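Local coordinates for protein xylulose kinase (Escherichia coli, PDB 2ITM) that phosphorylates D-xylulose to D-xylulose 5-phosphate at the expense of ATP, as a homodimeric sugar kinase of the FGGY family, at residues Cys101-Thr106 / Val135-Pro140; Met175-Asp178 / Asp183-Asp186. All coordinates share one frame; numbering follows the deposited sequence.

Contact 1 (Cys101-Thr106 / Val135-Pro140); sequences CAQECT and VQRHEP
E104 meets two flat groups of the facing helix at their edges: its OE2 lies near the plane of the R137 guanidinium and in the plane of the H138 imidazole. Toward R137 the evidence is a salt bridge carried by a hydrogen bond, NE of R137 standing 3.1 Å from OE2 of E104 with an N-H...O angle of 141°. NE reaches that oxygen on its anti side. A single oxygen and a single N-H make this bond, and the carboxylate and guanidinium planes, 61° apart, are not set for a two-pronged match. Toward H138 the approach is looser, NE2 of H138 being 3.9 Å from OE2 of E104. Q103 comes to the guanidinium obliquely and crosses the arginine chain at about a right angle; its OE1 is 3.1 Å from NH2 of R137, with the amide and guanidinium planes at a small angle to each other.

Torsions account for the reach. In E104, CG stands opposite the carbonyl carbon (chi1 -80°) and the chain then bends at chi2, while R137 runs in from the opposite direction and bends at chi3, its CD coming to 4.0 Å from CG of E104. The backbones stay well separated, with CA of E104 9.1 Å from CA of R137. E104 also packs on L133 and W134 of helix 128-138, and W134 stacks with the H138 ring. This is a side-chain bridge between two helices of the FGGY N-terminal domain, joining the first turn of helix 102-111 to the last turn of helix 128-138, away from the annotated sites.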
ATOM      1  N   CYS A 101      20.253   8.085 -22.372  1.00 31.66           N
ATOM      2  CA  CYS A 101      21.671   7.757 -22.548  1.00 28.44           C
ATOM      3  C   CYS A 101      22.365   7.032 -21.396  1.00 22.80           C
ATOM      4  O   CYS A 101      23.545   7.214 -21.173  1.00 33.36           O
ATOM      5  CB  CYS A 101      22.477   8.998 -22.923  1.00 45.57           C
ATOM      6  SG  CYS A 101      22.635  10.224 -21.617  1.00 38.08           S
ATOM      7  N   ALA A 102      21.633   6.200 -20.674  1.00 36.24           N
ATOM      8  CA  ALA A 102      22.230   5.409 -19.609  1.00 24.82           C
ATOM      9  C   ALA A 102      23.439   4.596 -20.048  1.00 35.45           C
ATOM     10  O   ALA A 102      24.448   4.569 -19.363  1.00 37.35           O
ATOM     11  CB  ALA A 102      21.211   4.531 -18.976  1.00 50.27           C
ATOM     12  N   GLN A 103      23.330   3.942 -21.191  1.00 30.60           N
ATOM     13  CA  GLN A 103      24.402   3.102 -21.699  1.00 34.10           C
ATOM     14  C   GLN A 103      25.678   3.905 -21.884  1.00 34.01           C
ATOM     15  O   GLN A 103      26.763   3.480 -21.519  1.00 32.09           O
ATOM     16  CB  GLN A 103      23.993   2.489 -23.030  1.00 37.79           C
ATOM     17  CG  GLN A 103      24.764   1.250 -23.396  1.00 58.61           C
ATOM     18  CD  GLN A 103      25.794   1.494 -24.454  1.00 56.40           C
ATOM     19  OE1 GLN A 103      25.813   2.543 -25.070  1.00 80.06           O
ATOM     20  NE2 GLN A 103      26.659   0.524 -24.671  1.00 69.22           N
ATOM     21  N   GLU A 104      25.512   5.086 -22.456  1.00 38.13           N
ATOM     22  CA  GLU A 104      26.600   5.998 -22.715  1.00 31.17           C
ATOM     23  C   GLU A 104      27.242   6.477 -21.432  1.00 26.86           C
ATOM     24  O   GLU A 104      28.431   6.754 -21.402  1.00 42.96           O
ATOM     25  CB  GLU A 104      26.097   7.190 -23.519  1.00 25.73           C
ATOM     26  CG  GLU A 104      25.943   6.911 -24.998  1.00 29.51           C
ATOM     27  CD  GLU A 104      24.703   6.112 -25.328  1.00 28.82           C
ATOM     28  OE1 GLU A 104      23.776   6.081 -24.515  1.00 34.98           O
ATOM     29  OE2 GLU A 104      24.659   5.519 -26.407  1.00 36.17           O
ATOM     30  N   CYS A 105      26.465   6.556 -20.373  1.00 21.40           N
ATOM     31  CA  CYS A 105      26.987   6.962 -19.101  1.00 32.20           C
ATOM     32  C   CYS A 105      28.037   5.949 -18.633  1.00 35.88           C
ATOM     33  O   CYS A 105      29.065   6.300 -18.173  1.00 30.64           O
ATOM     34  CB  CYS A 105      25.888   7.046 -18.082  1.00 30.49           C
ATOM     35  SG  CYS A 105      25.001   8.547 -17.991  1.00 34.23           S
ATOM     36  N   THR A 106      27.729   4.674 -18.799  1.00 26.68           N
ATOM     37  CA  THR A 106      28.614   3.590 -18.406  1.00 26.02           C
ATOM     38  C   THR A 106      29.823   3.563 -19.285  1.00 22.92           C
ATOM     39  O   THR A 106      30.910   3.425 -18.838  1.00 28.84           O
ATOM     40  CB  THR A 106      27.910   2.250 -18.497  1.00 27.99           C
ATOM     41  OG1 THR A 106      26.701   2.272 -17.764  1.00 23.94           O
ATOM     42  CG2 THR A 106      28.676   1.228 -17.818  1.00 23.21           C
ATOM     43  N   VAL A 135      24.212  10.959 -29.320  1.00 34.42           N
ATOM     44  CA  VAL A 135      24.057  11.543 -30.639  1.00 39.42           C
ATOM     45  C   VAL A 135      25.105  11.028 -31.625  1.00 38.64           C
ATOM     46  O   VAL A 135      24.778  10.634 -32.731  1.00 29.80           O
ATOM     47  CB  VAL A 135      24.057  13.079 -30.594  1.00 45.78           C
ATOM     48  CG1 VAL A 135      24.193  13.662 -31.998  1.00 36.15           C
ATOM     49  CG2 VAL A 135      22.800  13.592 -29.916  1.00 20.73           C
ATOM     50  N   GLN A 136      26.357  11.003 -31.207  1.00 24.11           N
ATOM     51  CA  GLN A 136      27.389  10.411 -32.031  1.00 30.79           C
ATOM     52  C   GLN A 136      27.025   9.006 -32.489  1.00 46.54           C
ATOM     53  O   GLN A 136      27.248   8.649 -33.632  1.00 39.54           O
ATOM     54  CB  GLN A 136      28.738  10.403 -31.331  1.00 26.60           C
ATOM     55  CG  GLN A 136      29.846   9.953 -32.260  1.00 37.93           C
ATOM     56  CD  GLN A 136      31.182   9.848 -31.587  1.00 54.05           C
ATOM     57  OE1 GLN A 136      32.209   9.951 -32.238  1.00 80.93           O
ATOM     58  NE2 GLN A 136      31.171   9.623 -30.272  1.00 55.80           N
ATOM     59  N   ARG A 137      26.445   8.229 -31.582  1.00 38.14           N
ATOM     60  CA  ARG A 137      26.224   6.811 -31.793  1.00 42.87           C
ATOM     61  C   ARG A 137      24.939   6.565 -32.546  1.00 39.92           C
ATOM     62  O   ARG A 137      24.827   5.621 -33.304  1.00 47.65           O
ATOM     63  CB  ARG A 137      26.189   6.081 -30.458  1.00 42.99           C
ATOM     64  CG  ARG A 137      27.552   5.853 -29.859  1.00 62.68           C
ATOM     65  CD  ARG A 137      27.557   5.595 -28.370  1.00 64.76           C
ATOM     66  NE  ARG A 137      26.970   4.307 -28.042  1.00 53.22           N
ATOM     67  CZ  ARG A 137      27.588   3.147 -28.198  1.00 72.26           C
ATOM     68  NH1 ARG A 137      28.820   3.099 -28.680  1.00 35.74           N
ATOM     69  NH2 ARG A 137      26.963   2.031 -27.872  1.00 74.77           N
ATOM     70  N   HIS A 138      23.965   7.432 -32.338  1.00 42.90           N
ATOM     71  CA  HIS A 138      22.651   7.217 -32.900  1.00 29.72           C
ATOM     72  C   HIS A 138      22.288   8.193 -34.017  1.00 39.66           C
ATOM     73  O   HIS A 138      21.389   7.929 -34.802  1.00 40.67           O
ATOM     74  CB  HIS A 138      21.606   7.243 -31.796  1.00 33.54           C
ATOM     75  CG  HIS A 138      21.708   6.099 -30.847  1.00 24.15           C
ATOM     76  ND1 HIS A 138      20.892   4.998 -30.922  1.00 45.73           N
ATOM     77  CD2 HIS A 138      22.535   5.882 -29.803  1.00 56.44           C
ATOM     78  CE1 HIS A 138      21.213   4.151 -29.966  1.00 58.47           C
ATOM     79  NE2 HIS A 138      22.206   4.664 -29.270  1.00 35.64           N
ATOM     80  N   GLU A 139      22.988   9.315 -34.077  1.00 33.22           N
ATOM     81  CA  GLU A 139      22.727  10.325 -35.087  1.00 29.72           C
ATOM     82  C   GLU A 139      24.023  10.903 -35.673  1.00 37.83           C
ATOM     83  O   GLU A 139      24.281  12.087 -35.573  1.00 42.06           O
ATOM     84  CB  GLU A 139      21.863  11.451 -34.517  1.00 37.14           C
ATOM     85  CG  GLU A 139      20.463  11.022 -34.118  1.00 33.38           C
ATOM     86  CD  GLU A 139      19.715  12.067 -33.325  1.00 42.03           C
ATOM     87  OE1 GLU A 139      18.618  11.773 -32.839  1.00 30.66           O
ATOM     88  OE2 GLU A 139      20.215  13.188 -33.192  1.00 57.91           O
ATOM     89  N   PRO A 140      24.833  10.046 -36.276  1.00 42.33           N
ATOM     90  CA  PRO A 140      26.186  10.430 -36.681  1.00 35.13           C
ATOM     91  C   PRO A 140      26.172  11.591 -37.664  1.00 48.77           C
ATOM     92  O   PRO A 140      27.098  12.386 -37.710  1.00 36.44           O
ATOM     93  CB  PRO A 140      26.714   9.163 -37.348  1.00 47.21           C
ATOM     94  CG  PRO A 140      25.522   8.425 -37.742  1.00 42.85           C
ATOM     95  CD  PRO A 140      24.506   8.680 -36.704  1.00 41.95           C
TER

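Contact 2 (Met175-Asp178 / Asp183-Asp186); sequences MWLD and DWSD
W176 opens the contact with its carbonyl: N of S185 donates to O of W176 at 2.8 Å, almost in line with the carbonyl bond and with an N-H...O angle of 159°. The same oxygen lies at the edge of the W184 indole, in its plane. CB of W176 approaches that ring system obliquely, 4.0 Å from CE3 of W184, whereas the W176 indole leads away from the second strand.

L177 follows, paired with W184 as a non-hydrogen-bonded antiparallel couple whose CA atoms are 4.3 Å apart. Its side chain starts out away from the partner strand, but CG lies opposite the backbone N (chi1 -166°) and the chain comes back, bringing CD1 to 3.3 Å from C of D183. This methyl also sits over one face of the W184 ring, displaced from the ring centre to its periphery.

At D178 the pairing becomes hydrogen-bonded: N of D178 reaches O of D183 at 2.8 Å, tilted 21° from the carbonyl plane. CB of D178 is 4.1 Å from CB of S185, while OD1 of D178 turns to the amide of K181 in the connecting turn. The side chains of D178 and D183 share one face of the ribbon, and D183 forms a salt bridge with R196.

The two strands thus make a short beta hairpin. S185 ends it as the N-cap of helix 186-190, its OG bonding N of M188. Around it, W176 packs on helix 128-138, D178 and S185 touch I118 of helix 115-119, and L177, D183 and W184 rest on L202 of strand 201-203.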
ATOM      1  N   MET A 175      29.854  17.714 -17.382  1.00 33.56           N
ATOM      2  CA  MET A 175      30.864  16.675 -17.274  1.00 26.46           C
ATOM      3  C   MET A 175      32.037  16.817 -18.217  1.00 26.30           C
ATOM      4  O   MET A 175      32.775  15.873 -18.424  1.00 29.20           O
ATOM      5  CB  MET A 175      30.268  15.271 -17.377  1.00 39.07           C
ATOM      6  CG  MET A 175      29.087  14.991 -16.480  1.00 25.72           C
ATOM      7  SD  MET A 175      29.364  15.328 -14.745  1.00 34.19           S
ATOM      8  CE  MET A 175      30.563  14.099 -14.404  1.00 27.75           C
ATOM      9  N   TRP A 176      32.217  17.993 -18.791  1.00 31.33           N
ATOM     10  CA  TRP A 176      33.420  18.266 -19.553  1.00 29.31           C
ATOM     11  C   TRP A 176      34.348  19.170 -18.765  1.00 30.92           C
ATOM     12  O   TRP A 176      35.489  19.378 -19.145  1.00 33.61           O
ATOM     13  CB  TRP A 176      33.102  18.911 -20.915  1.00 26.56           C
ATOM     14  CG  TRP A 176      32.316  18.067 -21.873  1.00 19.82           C
ATOM     15  CD1 TRP A 176      32.574  16.787 -22.236  1.00 24.11           C
ATOM     16  CD2 TRP A 176      31.139  18.453 -22.585  1.00 24.89           C
ATOM     17  NE1 TRP A 176      31.639  16.348 -23.137  1.00 24.67           N
ATOM     18  CE2 TRP A 176      30.746  17.364 -23.370  1.00 29.89           C
ATOM     19  CE3 TRP A 176      30.373  19.615 -22.633  1.00 20.66           C
ATOM     20  CZ2 TRP A 176      29.631  17.401 -24.198  1.00 25.44           C
ATOM     21  CZ3 TRP A 176      29.271  19.646 -23.449  1.00 33.69           C
ATOM     22  CH2 TRP A 176      28.908  18.545 -24.221  1.00 21.73           C
ATOM     23  N   LEU A 177      33.836  19.724 -17.670  1.00 37.69           N
ATOM     24  CA  LEU A 177      34.612  20.628 -16.834  1.00 24.89           C
ATOM     25  C   LEU A 177      35.466  19.946 -15.773  1.00 30.12           C
ATOM     26  O   LEU A 177      35.019  19.064 -15.060  1.00 29.96           O
ATOM     27  CB  LEU A 177      33.735  21.695 -16.195  1.00 25.17           C
ATOM     28  CG  LEU A 177      34.531  22.861 -15.587  1.00 32.02           C
ATOM     29  CD1 LEU A 177      34.921  23.867 -16.643  1.00 31.95           C
ATOM     30  CD2 LEU A 177      33.765  23.510 -14.467  1.00 20.99           C
ATOM     31  N   ASP A 178      36.707  20.384 -15.674  1.00 28.56           N
ATOM     32  CA  ASP A 178      37.516  20.085 -14.518  1.00 35.86           C
ATOM     33  C   ASP A 178      37.167  21.000 -13.358  1.00 24.55           C
ATOM     34  O   ASP A 178      37.568  22.145 -13.330  1.00 33.05           O
ATOM     35  CB  ASP A 178      39.000  20.214 -14.863  1.00 30.04           C
ATOM     36  CG  ASP A 178      39.888  19.699 -13.760  1.00 40.44           C
ATOM     37  OD1 ASP A 178      39.721  20.114 -12.605  1.00 35.33           O
ATOM     38  OD2 ASP A 178      40.786  18.873 -13.963  1.00 56.59           O
ATOM     39  N   ASP A 183      38.106  24.955 -15.357  1.00 33.46           N
ATOM     40  CA  ASP A 183      38.455  24.990 -16.770  1.00 33.08           C
ATOM     41  C   ASP A 183      38.095  23.651 -17.418  1.00 23.84           C
ATOM     42  O   ASP A 183      38.017  22.641 -16.746  1.00 33.59           O
ATOM     43  CB  ASP A 183      39.947  25.303 -16.933  1.00 33.18           C
ATOM     44  CG  ASP A 183      40.371  25.439 -18.374  1.00 44.04           C
ATOM     45  OD1 ASP A 183      39.540  25.807 -19.220  1.00 38.52           O
ATOM     46  OD2 ASP A 183      41.521  25.192 -18.752  1.00 34.02           O
ATOM     47  N   TRP A 184      37.873  23.665 -18.724  1.00 30.45           N
ATOM     48  CA  TRP A 184      37.546  22.455 -19.450  1.00 30.09           C
ATOM     49  C   TRP A 184      38.603  21.367 -19.255  1.00 33.21           C
ATOM     50  O   TRP A 184      39.764  21.661 -19.020  1.00 35.57           O
ATOM     51  CB  TRP A 184      37.324  22.732 -20.939  1.00 33.72           C
ATOM     52  CG  TRP A 184      36.299  23.798 -21.284  1.00 20.64           C
ATOM     53  CD1 TRP A 184      36.550  25.001 -21.833  1.00 21.04           C
ATOM     54  CD2 TRP A 184      34.875  23.723 -21.138  1.00 30.05           C
ATOM     55  NE1 TRP A 184      35.388  25.700 -22.024  1.00 29.67           N
ATOM     56  CE2 TRP A 184      34.341  24.934 -21.606  1.00 29.42           C
ATOM     57  CE3 TRP A 184      33.996  22.753 -20.659  1.00 32.38           C
ATOM     58  CZ2 TRP A 184      32.988  25.199 -21.601  1.00 30.19           C
ATOM     59  CZ3 TRP A 184      32.653  23.025 -20.660  1.00 28.18           C
ATOM     60  CH2 TRP A 184      32.161  24.232 -21.125  1.00 35.91           C
ATOM     61  N   SER A 185      38.162  20.118 -19.338  1.00 34.94           N
ATOM     62  CA  SER A 185      39.027  18.953 -19.245  1.00 33.83           C
ATOM     63  C   SER A 185      39.240  18.300 -20.597  1.00 30.17           C
ATOM     64  O   SER A 185      38.330  17.710 -21.159  1.00 37.07           O
ATOM     65  CB  SER A 185      38.438  17.932 -18.283  1.00 43.13           C
ATOM     66  OG  SER A 185      38.958  16.635 -18.507  1.00 37.45           O
ATOM     67  N   ASP A 186      40.459  18.407 -21.104  1.00 32.10           N
ATOM     68  CA  ASP A 186      40.793  17.893 -22.417  1.00 43.85           C
ATOM     69  C   ASP A 186      40.491  16.404 -22.495  1.00 30.19           C
ATOM     70  O   ASP A 186      40.010  15.907 -23.504  1.00 39.41           O
ATOM     71  CB  ASP A 186      42.262  18.173 -22.739  1.00 52.00           C
ATOM     72  CG  ASP A 186      42.518  19.618 -23.141  1.00 65.31           C
ATOM     73  OD1 ASP A 186      41.556  20.344 -23.420  1.00 43.38           O
ATOM     74  OD2 ASP A 186      43.656  20.107 -23.211  1.00 52.98           O
TER

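Overall arrangement
Both contacts belong to the FGGY N-terminal domain and follow one another along the chain, with centres 19 Å apart and nearest atoms about 8 Å apart. Contact 1 is mostly at the surface: three of its four touching residues are exposed, and it buries 145 Å² through charged and polar side-chain ends. Contact 2 has no exposed residue among its six touching ones and buries 317 Å², combining backbone hydrogen bonds with apolar packing. Helix 128-138 is common ground, its end supplying R137 and H138 to contact 1 while T128, A129 and L132 receive W176 of contact 2. Contact 1 bridges separate helices; contact 2 closes a local hairpin.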